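Local coordinates for Iron(III) ABC transporter, periplasmic iron-compound-binding protein (Vibrio cholerae, PDB 5GGY), which probably binds ferric hydroxamate siderophores such as Desferal in the periplasm and delivers them to an ABC transporter for iron uptake, at residues 26-35 against 119-129; 140-151 against 184-192. All coordinates share one frame; numbering follows the deposited sequence.

Interaction 1 of 2, residues 26-35 against 119-129; sequences LLEQVLELGI and HFKTLATLFGK
Leu26 begins the contact with its CD2 methyl against CD1 of Leu123, one turn ahead of Gln29, which points at helix 119-126. The Gln29 chain bends at chi2 (-74°), which lays its amide obliquely across the Phe120 side chain, amide and ring planes 22° apart and OE1 3.1 Å from Phe120 CD1. Both ends of this buried amide are held from outside the pair: NE2 donates to Ala116 O, and OE1 accepts from Ala261 N. Glu32 touches Phe120 through CB alone, while its carboxylate turns off to Lys136 and Tyr266. Leu33 is the main wedge. Its CD2 lies 3.6 Å from Phe120 CE1 and 3.8 Å from Ala124 CB, and its CD1 comes within 3.9 Å of Leu123 CB. Gly34, at positive phi, closes the helix in a Schellman motif, and the aliphatic chain of Lys129 runs past Leu33 O, its CD 3.3 Å away. Ile35 finishes the row, CD1 reaching Phe127 CB at 3.9 Å. The helices cross at -51°, and Leu26 and Leu123 also touch strand 80-83, as helices packed on one side of the parallel sheet do in the N-terminal lobe of a periplasmic binding protein.

Interaction 2 of 2, residues 140-151 against 184-192; sequences MYARFSELKASL and YVLEQLGLS
Phe144 and Gln188 meet where the long helix 130-154, the backbone helix that joins the two lobes in this class of periplasmic binding proteins, packs against helix 181-188 of the C-terminal lobe. CG of Gln188 sits over one face of the Phe144 ring, 3.4 Å from CD2, and the Gln188 amide plane is tilted 31° to that ring. The bend at chi2 (76°) turns the amide away from the line of the first bonds, so the methylene, rather than the polar end, rests on the ring. Within its own helix, Phe144 also has Met140 O over a face, offset toward the rim.

Tyr184 crosses both aromatic side chains of 140-151 at about a right angle. With its CG anti to the backbone N (chi1 166°), it sends OH to the edge of the Tyr141 ring, in the plane of that ring and 3.6 Å from CE1, while Tyr184 CE1 lies 4.2 Å from Phe144 CZ. The Tyr141 hydroxyl itself is bonded to Glu54 of the second subunit, so this end of the contact adjoins the dimer interface.

Farther along, the contact becomes aliphatic. Leu189 places CD1 3.8 Å from Leu147 CB, and the Leu151 and Leu189 side chains cross at about a right angle, Leu151 CD1 3.7 Å from Leu189 CG. Thr272 of helix 262-276 touches both Leu147 and Leu189, adding a third wall. Gly190 ends helix 181-188 in a Schellman motif at positive phi. The Lys148 chain, extended beyond CG, lies alongside this turn, with CG 3.3 Å from Leu189 O and CE 3.7 Å from Gly190 CA.

Overall arrangement
Both contacts are largely buried, and each sets a short helix with a Schellman end against another helix, yet they serve different lobes. Interaction 1 joins two helices beside the N-terminal parallel sheet; interaction 2 rests the C-terminal lobe on helix 130-154, which follows helix 112-126 directly in the chain. Their centres lie 24 Å apart and their nearest atoms about 6 Å, without touching. Helix 130-154 also reaches interaction 1, where Ala133 packs on Leu33 and Phe120. Chemically, interaction 1 sets leucines and phenylalanines around a buried amide tied to backbone atoms, whereas in interaction 2 the aromatic end lies beside the second subunit. In each, a lysine chain runs along the glycine turn ending the shorter helix.

Interaction 1 of 2, residues 26-35 against 119-129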
loop_
_atom_site.group_PDB
_atom_site.type_symbol
_atom_site.label_atom_id
_atom_site.label_comp_id
_atom_site.label_asym_id
_atom_site.label_seq_id
_atom_site.Cartn_x
_atom_site.Cartn_y
_atom_site.Cartn_z
ATOM N N LEU A 26 -5.182 13.001 12.596
ATOM C CA LEU A 26 -6.574 12.632 12.370
ATOM C C LEU A 26 -7.290 13.670 11.519
ATOM O O LEU A 26 -8.160 13.331 10.717
ATOM C CB LEU A 26 -7.307 12.464 13.701
ATOM C CG LEU A 26 -6.865 11.286 14.567
ATOM C CD1 LEU A 26 -7.651 11.244 15.872
ATOM C CD2 LEU A 26 -7.008 9.975 13.799
ATOM N N LEU A 27 -6.928 14.935 11.708
ATOM C CA LEU A 27 -7.482 16.015 10.903
ATOM C C LEU A 27 -7.133 15.803 9.439
ATOM O O LEU A 27 -7.967 16.003 8.560
ATOM C CB LEU A 27 -6.966 17.373 11.380
ATOM C CG LEU A 27 -7.429 18.593 10.579
ATOM C CD1 LEU A 27 -8.945 18.628 10.441
ATOM C CD2 LEU A 27 -6.924 19.876 11.219
ATOM N N GLU A 28 -5.891 15.398 9.188
ATOM C CA GLU A 28 -5.443 15.085 7.837
ATOM C C GLU A 28 -6.220 13.905 7.259
ATOM O O GLU A 28 -6.682 13.956 6.118
ATOM C CB GLU A 28 -3.943 14.777 7.825
ATOM C CG GLU A 28 -3.465 14.098 6.547
ATOM C CD GLU A 28 -2.087 13.489 6.693
ATOM O OE1 GLU A 28 -1.801 12.490 6.000
ATOM O OE2 GLU A 28 -1.287 14.014 7.498
ATOM N N GLN A 29 -6.362 12.851 8.059
ATOM C CA GLN A 29 -7.032 11.626 7.632
ATOM C C GLN A 29 -8.454 11.869 7.135
ATOM O O GLN A 29 -8.816 11.424 6.046
ATOM C CB GLN A 29 -7.063 10.606 8.775
ATOM C CG GLN A 29 -5.697 10.164 9.295
ATOM C CD GLN A 29 -4.969 9.210 8.362
ATOM O OE1 GLN A 29 -4.812 9.480 7.171
ATOM N NE2 GLN A 29 -4.515 8.086 8.907
ATOM N N VAL A 30 -9.260 12.571 7.928
ATOM C CA VAL A 30 -10.658 12.792 7.565
ATOM C C VAL A 30 -10.792 13.720 6.360
ATOM O O VAL A 30 -11.700 13.558 5.546
ATOM C CB VAL A 30 -11.479 13.371 8.745
ATOM C CG1 VAL A 30 -11.680 12.319 9.819
ATOM C CG2 VAL A 30 -10.814 14.614 9.318
ATOM N N LEU A 31 -9.887 14.686 6.240
ATOM C CA LEU A 31 -9.918 15.613 5.113
ATOM C C LEU A 31 -9.610 14.899 3.804
ATOM O O LEU A 31 -10.262 15.145 2.788
ATOM C CB LEU A 31 -8.932 16.764 5.326
ATOM C CG LEU A 31 -9.320 17.837 6.345
ATOM C CD1 LEU A 31 -8.255 18.920 6.408
ATOM C CD2 LEU A 31 -10.678 18.431 6.012
ATOM N N GLU A 32 -8.616 14.015 3.837
ATOM C CA GLU A 32 -8.225 13.256 2.654
ATOM C C GLU A 32 -9.327 12.300 2.215
ATOM O O GLU A 32 -9.410 11.930 1.045
ATOM C CB GLU A 32 -6.932 12.481 2.917
ATOM C CG GLU A 32 -5.720 13.359 3.176
ATOM C CD GLU A 32 -5.186 14.022 1.918
ATOM O OE1 GLU A 32 -4.268 14.860 2.037
ATOM O OE2 GLU A 32 -5.674 13.704 0.811
ATOM N N LEU A 33 -10.171 11.904 3.161
ATOM C CA LEU A 33 -11.294 11.018 2.872
ATOM C C LEU A 33 -12.493 11.794 2.345
ATOM O O LEU A 33 -13.495 11.207 1.945
ATOM C CB LEU A 33 -11.694 10.230 4.123
ATOM C CG LEU A 33 -10.727 9.135 4.579
ATOM C CD1 LEU A 33 -11.219 8.489 5.864
ATOM C CD2 LEU A 33 -10.556 8.097 3.482
ATOM N N GLY A 34 -12.382 13.117 2.341
ATOM C CA GLY A 34 -13.471 13.967 1.900
ATOM C C GLY A 34 -14.494 14.184 2.997
ATOM O O GLY A 34 -15.670 14.408 2.727
ATOM N N ILE A 35 -14.037 14.110 4.242
ATOM C CA ILE A 35 -14.892 14.338 5.401
ATOM C C ILE A 35 -14.512 15.649 6.076
ATOM O O ILE A 35 -13.445 15.750 6.672
ATOM C CB ILE A 35 -14.782 13.189 6.432
ATOM C CG1 ILE A 35 -15.158 11.847 5.797
ATOM C CG2 ILE A 35 -15.655 13.473 7.643
ATOM C CD1 ILE A 35 -16.651 11.631 5.637
ATOM N N HIS A 119 -5.011 3.203 10.144
ATOM C CA HIS A 119 -6.032 4.105 10.670
ATOM C C HIS A 119 -6.817 4.757 9.537
ATOM O O HIS A 119 -8.026 4.959 9.643
ATOM C CB HIS A 119 -5.403 5.177 11.560
ATOM C CG HIS A 119 -4.951 4.666 12.893
ATOM N ND1 HIS A 119 -5.145 3.363 13.293
ATOM C CD2 HIS A 119 -4.316 5.283 13.916
ATOM C CE1 HIS A 119 -4.648 3.196 14.506
ATOM N NE2 HIS A 119 -4.139 4.348 14.907
ATOM N N PHE A 120 -6.115 5.087 8.457
ATOM C CA PHE A 120 -6.724 5.699 7.284
ATOM C C PHE A 120 -7.786 4.785 6.691
ATOM O O PHE A 120 -8.838 5.242 6.241
ATOM C CB PHE A 120 -5.646 6.019 6.251
ATOM C CG PHE A 120 -6.149 6.743 5.033
ATOM C CD1 PHE A 120 -6.632 8.039 5.124
ATOM C CD2 PHE A 120 -6.094 6.137 3.789
ATOM C CE1 PHE A 120 -7.074 8.706 3.997
ATOM C CE2 PHE A 120 -6.532 6.796 2.662
ATOM C CZ PHE A 120 -7.023 8.080 2.761
ATOM N N LYS A 121 -7.510 3.487 6.707
ATOM C CA LYS A 121 -8.447 2.502 6.184
ATOM C C LYS A 121 -9.657 2.311 7.093
ATOM O O LYS A 121 -10.793 2.305 6.625
ATOM C CB LYS A 121 -7.740 1.167 5.982
ATOM C CG LYS A 121 -6.656 1.196 4.935
ATOM C CD LYS A 121 -5.907 -0.109 4.931
ATOM C CE LYS A 121 -4.951 -0.184 3.765
ATOM N NZ LYS A 121 -4.161 -1.435 3.843
ATOM N N THR A 122 -9.401 2.146 8.387
ATOM C CA THR A 122 -10.463 1.941 9.368
ATOM C C THR A 122 -11.432 3.119 9.401
ATOM O O THR A 122 -12.645 2.933 9.506
ATOM C CB THR A 122 -9.891 1.714 10.779
ATOM O OG1 THR A 122 -9.029 2.803 11.122
ATOM C CG2 THR A 122 -9.106 0.414 10.833
ATOM N N LEU A 123 -10.889 4.329 9.318
ATOM C CA LEU A 123 -11.710 5.529 9.273
ATOM C C LEU A 123 -12.558 5.554 8.004
ATOM O O LEU A 123 -13.709 5.991 8.024
ATOM C CB LEU A 123 -10.835 6.784 9.362
ATOM C CG LEU A 123 -10.212 7.086 10.725
ATOM C CD1 LEU A 123 -9.234 8.244 10.620
ATOM C CD2 LEU A 123 -11.299 7.393 11.745
ATOM N N ALA A 124 -11.988 5.072 6.906
ATOM C CA ALA A 124 -12.705 5.015 5.641
ATOM C C ALA A 124 -13.868 4.040 5.731
ATOM O O ALA A 124 -14.938 4.276 5.175
ATOM C CB ALA A 124 -11.768 4.616 4.525
ATOM N N THR A 125 -13.648 2.941 6.444
ATOM C CA THR A 125 -14.686 1.941 6.655
ATOM C C THR A 125 -15.811 2.499 7.527
ATOM O O THR A 125 -16.993 2.269 7.264
ATOM C CB THR A 125 -14.104 0.666 7.300
ATOM O OG1 THR A 125 -13.092 0.112 6.446
ATOM C CG2 THR A 125 -15.199 -0.367 7.535
ATOM N N LEU A 126 -15.431 3.250 8.556
ATOM C CA LEU A 126 -16.395 3.838 9.479
ATOM C C LEU A 126 -17.252 4.913 8.822
ATOM O O LEU A 126 -18.444 5.022 9.102
ATOM C CB LEU A 126 -15.672 4.427 10.693
ATOM C CG LEU A 126 -14.956 3.435 11.610
ATOM C CD1 LEU A 126 -14.222 4.177 12.714
ATOM C CD2 LEU A 126 -15.946 2.438 12.190
ATOM N N PHE A 127 -16.644 5.707 7.949
ATOM C CA PHE A 127 -17.353 6.816 7.318
ATOM C C PHE A 127 -17.748 6.508 5.873
ATOM O O PHE A 127 -18.184 7.397 5.140
ATOM C CB PHE A 127 -16.503 8.089 7.362
ATOM C CG PHE A 127 -16.258 8.612 8.749
ATOM C CD1 PHE A 127 -17.245 9.311 9.425
ATOM C CD2 PHE A 127 -15.037 8.411 9.374
ATOM C CE1 PHE A 127 -17.017 9.793 10.701
ATOM C CE2 PHE A 127 -14.804 8.889 10.645
ATOM C CZ PHE A 127 -15.796 9.584 11.311
ATOM N N GLY A 128 -17.604 5.248 5.472
ATOM C CA GLY A 128 -18.005 4.820 4.144
ATOM C C GLY A 128 -17.237 5.492 3.019
ATOM O O GLY A 128 -17.825 5.923 2.029
ATOM N N LYS A 129 -15.920 5.581 3.175
ATOM C CA LYS A 129 -15.062 6.208 2.173
ATOM C C LYS A 129 -13.927 5.275 1.755
ATOM O O LYS A 129 -12.799 5.715 1.546
ATOM C CB LYS A 129 -14.486 7.521 2.708
ATOM C CG LYS A 129 -15.526 8.576 3.053
ATOM C CD LYS A 129 -16.086 9.246 1.807
ATOM C CE LYS A 129 -16.967 10.433 2.176
ATOM N NZ LYS A 129 -17.395 11.221 0.984
#

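Interaction 2 of 2, residues 140-151 against 184-192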
loop_
_atom_site.group_PDB
_atom_site.type_symbol
_atom_site.label_atom_id
_atom_site.label_comp_id
_atom_site.label_asym_id
_atom_site.label_seq_id
_atom_site.Cartn_x
_atom_site.Cartn_y
_atom_site.Cartn_z
ATOM N N MET A 140 -0.547 6.827 -4.140
ATOM C CA MET A 140 0.608 7.069 -3.287
ATOM C C MET A 140 1.756 6.112 -3.604
ATOM O O MET A 140 2.900 6.537 -3.774
ATOM C CB MET A 140 0.214 6.945 -1.814
ATOM C CG MET A 140 1.276 7.439 -0.850
ATOM S SD MET A 140 0.780 7.335 0.878
ATOM C CE MET A 140 0.805 5.565 1.135
ATOM N N TYR A 141 1.444 4.822 -3.685
ATOM C CA TYR A 141 2.448 3.799 -3.964
ATOM C C TYR A 141 3.027 3.967 -5.361
ATOM O O TYR A 141 4.196 3.665 -5.602
ATOM C CB TYR A 141 1.844 2.404 -3.801
ATOM C CG TYR A 141 1.389 2.110 -2.390
ATOM C CD1 TYR A 141 2.162 2.487 -1.299
ATOM C CD2 TYR A 141 0.179 1.471 -2.147
ATOM C CE1 TYR A 141 1.749 2.225 -0.007
ATOM C CE2 TYR A 141 -0.241 1.206 -0.858
ATOM C CZ TYR A 141 0.546 1.585 0.208
ATOM O OH TYR A 141 0.128 1.322 1.495
ATOM N N ALA A 142 2.201 4.458 -6.279
ATOM C CA ALA A 142 2.657 4.758 -7.628
ATOM C C ALA A 142 3.554 5.992 -7.613
ATOM O O ALA A 142 4.581 6.035 -8.292
ATOM C CB ALA A 142 1.473 4.965 -8.560
ATOM N N ARG A 143 3.157 6.988 -6.825
ATOM C CA ARG A 143 3.932 8.214 -6.665
ATOM C C ARG A 143 5.310 7.920 -6.082
ATOM O O ARG A 143 6.300 8.537 -6.478
ATOM C CB ARG A 143 3.182 9.205 -5.774
ATOM C CG ARG A 143 3.867 10.549 -5.616
ATOM C CD ARG A 143 4.142 11.183 -6.967
ATOM N NE ARG A 143 4.629 12.553 -6.844
ATOM C CZ ARG A 143 5.140 13.255 -7.850
ATOM N NH1 ARG A 143 5.240 12.709 -9.053
ATOM N NH2 ARG A 143 5.556 14.497 -7.652
ATOM N N PHE A 144 5.365 6.975 -5.144
ATOM C CA PHE A 144 6.624 6.556 -4.528
ATOM C C PHE A 144 7.610 6.063 -5.581
ATOM O O PHE A 144 8.793 6.398 -5.549
ATOM C CB PHE A 144 6.383 5.451 -3.497
ATOM C CG PHE A 144 5.728 5.927 -2.231
ATOM C CD1 PHE A 144 5.976 7.196 -1.738
ATOM C CD2 PHE A 144 4.863 5.099 -1.535
ATOM C CE1 PHE A 144 5.375 7.630 -0.577
ATOM C CE2 PHE A 144 4.261 5.526 -0.370
ATOM C CZ PHE A 144 4.517 6.794 0.112
ATOM N N SER A 145 7.103 5.267 -6.517
ATOM C CA SER A 145 7.922 4.689 -7.577
ATOM C C SER A 145 8.426 5.755 -8.542
ATOM O O SER A 145 9.567 5.700 -8.996
ATOM C CB SER A 145 7.136 3.624 -8.347
ATOM O OG SER A 145 6.721 2.571 -7.494
ATOM N N GLU A 146 7.568 6.720 -8.857
ATOM C CA GLU A 146 7.942 7.817 -9.745
ATOM C C GLU A 146 9.080 8.634 -9.147
ATOM O O GLU A 146 10.061 8.941 -9.825
ATOM C CB GLU A 146 6.740 8.726 -10.028
ATOM C CG GLU A 146 5.542 8.019 -10.636
ATOM C CD GLU A 146 4.353 8.945 -10.809
ATOM O OE1 GLU A 146 4.501 10.155 -10.537
ATOM O OE2 GLU A 146 3.272 8.466 -11.212
ATOM N N LEU A 147 8.941 8.981 -7.872
ATOM C CA LEU A 147 9.944 9.782 -7.179
ATOM C C LEU A 147 11.253 9.017 -7.022
ATOM O O LEU A 147 12.335 9.593 -7.128
ATOM C CB LEU A 147 9.426 10.215 -5.810
ATOM C CG LEU A 147 8.141 11.042 -5.808
ATOM C CD1 LEU A 147 7.668 11.270 -4.386
ATOM C CD2 LEU A 147 8.350 12.363 -6.532
ATOM N N LYS A 148 11.142 7.718 -6.761
ATOM C CA LYS A 148 12.313 6.862 -6.633
ATOM C C LYS A 148 13.103 6.830 -7.936
ATOM O O LYS A 148 14.334 6.876 -7.931
ATOM C CB LYS A 148 11.905 5.445 -6.228
ATOM C CG LYS A 148 13.066 4.465 -6.193
ATOM C CD LYS A 148 12.685 3.143 -5.548
ATOM C CE LYS A 148 13.881 2.201 -5.524
ATOM N NZ LYS A 148 13.625 0.948 -4.761
ATOM N N ALA A 149 12.381 6.752 -9.051
ATOM C CA ALA A 149 12.994 6.743 -10.374
ATOM C C ALA A 149 13.669 8.077 -10.673
ATOM O O ALA A 149 14.732 8.122 -11.293
ATOM C CB ALA A 149 11.953 6.428 -11.435
ATOM N N SER A 150 13.038 9.157 -10.225
ATOM C CA SER A 150 13.574 10.498 -10.413
ATOM C C SER A 150 14.900 10.666 -9.675
ATOM O O SER A 150 15.782 11.402 -10.119
ATOM C CB SER A 150 12.566 11.545 -9.935
ATOM O OG SER A 150 11.341 11.436 -10.640
ATOM N N LEU A 151 15.035 9.976 -8.546
ATOM C CA LEU A 151 16.259 10.033 -7.756
ATOM C C LEU A 151 17.381 9.220 -8.392
ATOM O O LEU A 151 18.506 9.701 -8.522
ATOM C CB LEU A 151 15.993 9.542 -6.331
ATOM C CG LEU A 151 15.103 10.437 -5.466
ATOM C CD1 LEU A 151 14.790 9.759 -4.144
ATOM C CD2 LEU A 151 15.762 11.788 -5.234
ATOM N N TYR A 184 10.170 5.573 6.889
ATOM C CA TYR A 184 9.355 4.803 5.960
ATOM C C TYR A 184 9.435 5.408 4.565
ATOM O O TYR A 184 9.541 4.694 3.568
ATOM C CB TYR A 184 7.906 4.756 6.452
ATOM C CG TYR A 184 6.895 4.279 5.426
ATOM C CD1 TYR A 184 6.252 5.177 4.576
ATOM C CD2 TYR A 184 6.553 2.938 5.335
ATOM C CE1 TYR A 184 5.326 4.745 3.649
ATOM C CE2 TYR A 184 5.626 2.497 4.414
ATOM C CZ TYR A 184 5.013 3.406 3.574
ATOM O OH TYR A 184 4.088 2.973 2.652
ATOM N N VAL A 185 9.377 6.733 4.513
ATOM C CA VAL A 185 9.472 7.468 3.259
ATOM C C VAL A 185 10.821 7.233 2.576
ATOM O O VAL A 185 10.880 6.990 1.367
ATOM C CB VAL A 185 9.258 8.978 3.489
ATOM C CG1 VAL A 185 9.800 9.793 2.325
ATOM C CG2 VAL A 185 7.780 9.278 3.735
ATOM N N LEU A 186 11.898 7.300 3.356
ATOM C CA LEU A 186 13.244 7.054 2.843
ATOM C C LEU A 186 13.379 5.649 2.260
ATOM O O LEU A 186 13.879 5.480 1.149
ATOM C CB LEU A 186 14.284 7.258 3.947
ATOM C CG LEU A 186 14.451 8.671 4.509
ATOM C CD1 LEU A 186 15.505 8.695 5.606
ATOM C CD2 LEU A 186 14.803 9.649 3.401
ATOM N N GLU A 187 12.936 4.646 3.015
ATOM C CA GLU A 187 13.004 3.259 2.561
ATOM C C GLU A 187 12.170 3.044 1.302
ATOM O O GLU A 187 12.586 2.345 0.378
ATOM C CB GLU A 187 12.534 2.307 3.664
ATOM C CG GLU A 187 13.380 2.328 4.924
ATOM C CD GLU A 187 12.787 1.466 6.019
ATOM O OE1 GLU A 187 11.769 0.795 5.754
ATOM O OE2 GLU A 187 13.332 1.459 7.143
ATOM N N GLN A 188 10.992 3.653 1.276
ATOM C CA GLN A 188 10.086 3.541 0.142
ATOM C C GLN A 188 10.626 4.293 -1.076
ATOM O O GLN A 188 10.188 4.063 -2.205
ATOM C CB GLN A 188 8.702 4.074 0.522
ATOM C CG GLN A 188 7.555 3.466 -0.256
ATOM C CD GLN A 188 7.214 2.060 0.199
ATOM O OE1 GLN A 188 7.857 1.091 -0.205
ATOM N NE2 GLN A 188 6.192 1.942 1.039
ATOM N N LEU A 189 11.576 5.192 -0.840
ATOM C CA LEU A 189 12.151 5.996 -1.912
ATOM C C LEU A 189 13.437 5.376 -2.442
ATOM O O LEU A 189 14.066 5.913 -3.354
ATOM C CB LEU A 189 12.418 7.420 -1.422
ATOM C CG LEU A 189 11.879 8.558 -2.285
ATOM C CD1 LEU A 189 10.435 8.291 -2.660
ATOM C CD2 LEU A 189 12.004 9.871 -1.534
ATOM N N GLY A 190 13.823 4.242 -1.864
ATOM C CA GLY A 190 15.054 3.573 -2.241
ATOM C C GLY A 190 16.271 4.129 -1.524
ATOM O O GLY A 190 17.398 3.710 -1.786
ATOM N N LEU A 191 16.045 5.073 -0.615
ATOM C CA LEU A 191 17.133 5.710 0.122
ATOM C C LEU A 191 17.535 4.914 1.363
ATOM O O LEU A 191 16.712 4.220 1.960
ATOM C CB LEU A 191 16.738 7.134 0.520
ATOM C CG LEU A 191 16.526 8.130 -0.622
ATOM C CD1 LEU A 191 15.749 9.343 -0.139
ATOM C CD2 LEU A 191 17.858 8.552 -1.220
ATOM N N SER A 192 18.805 5.018 1.743
ATOM C CA SER A 192 19.299 4.374 2.956
ATOM C C SER A 192 19.520 5.411 4.055
ATOM O O SER A 192 19.531 6.613 3.792
ATOM C CB SER A 192 20.591 3.604 2.670
ATOM O OG SER A 192 21.505 4.387 1.922
#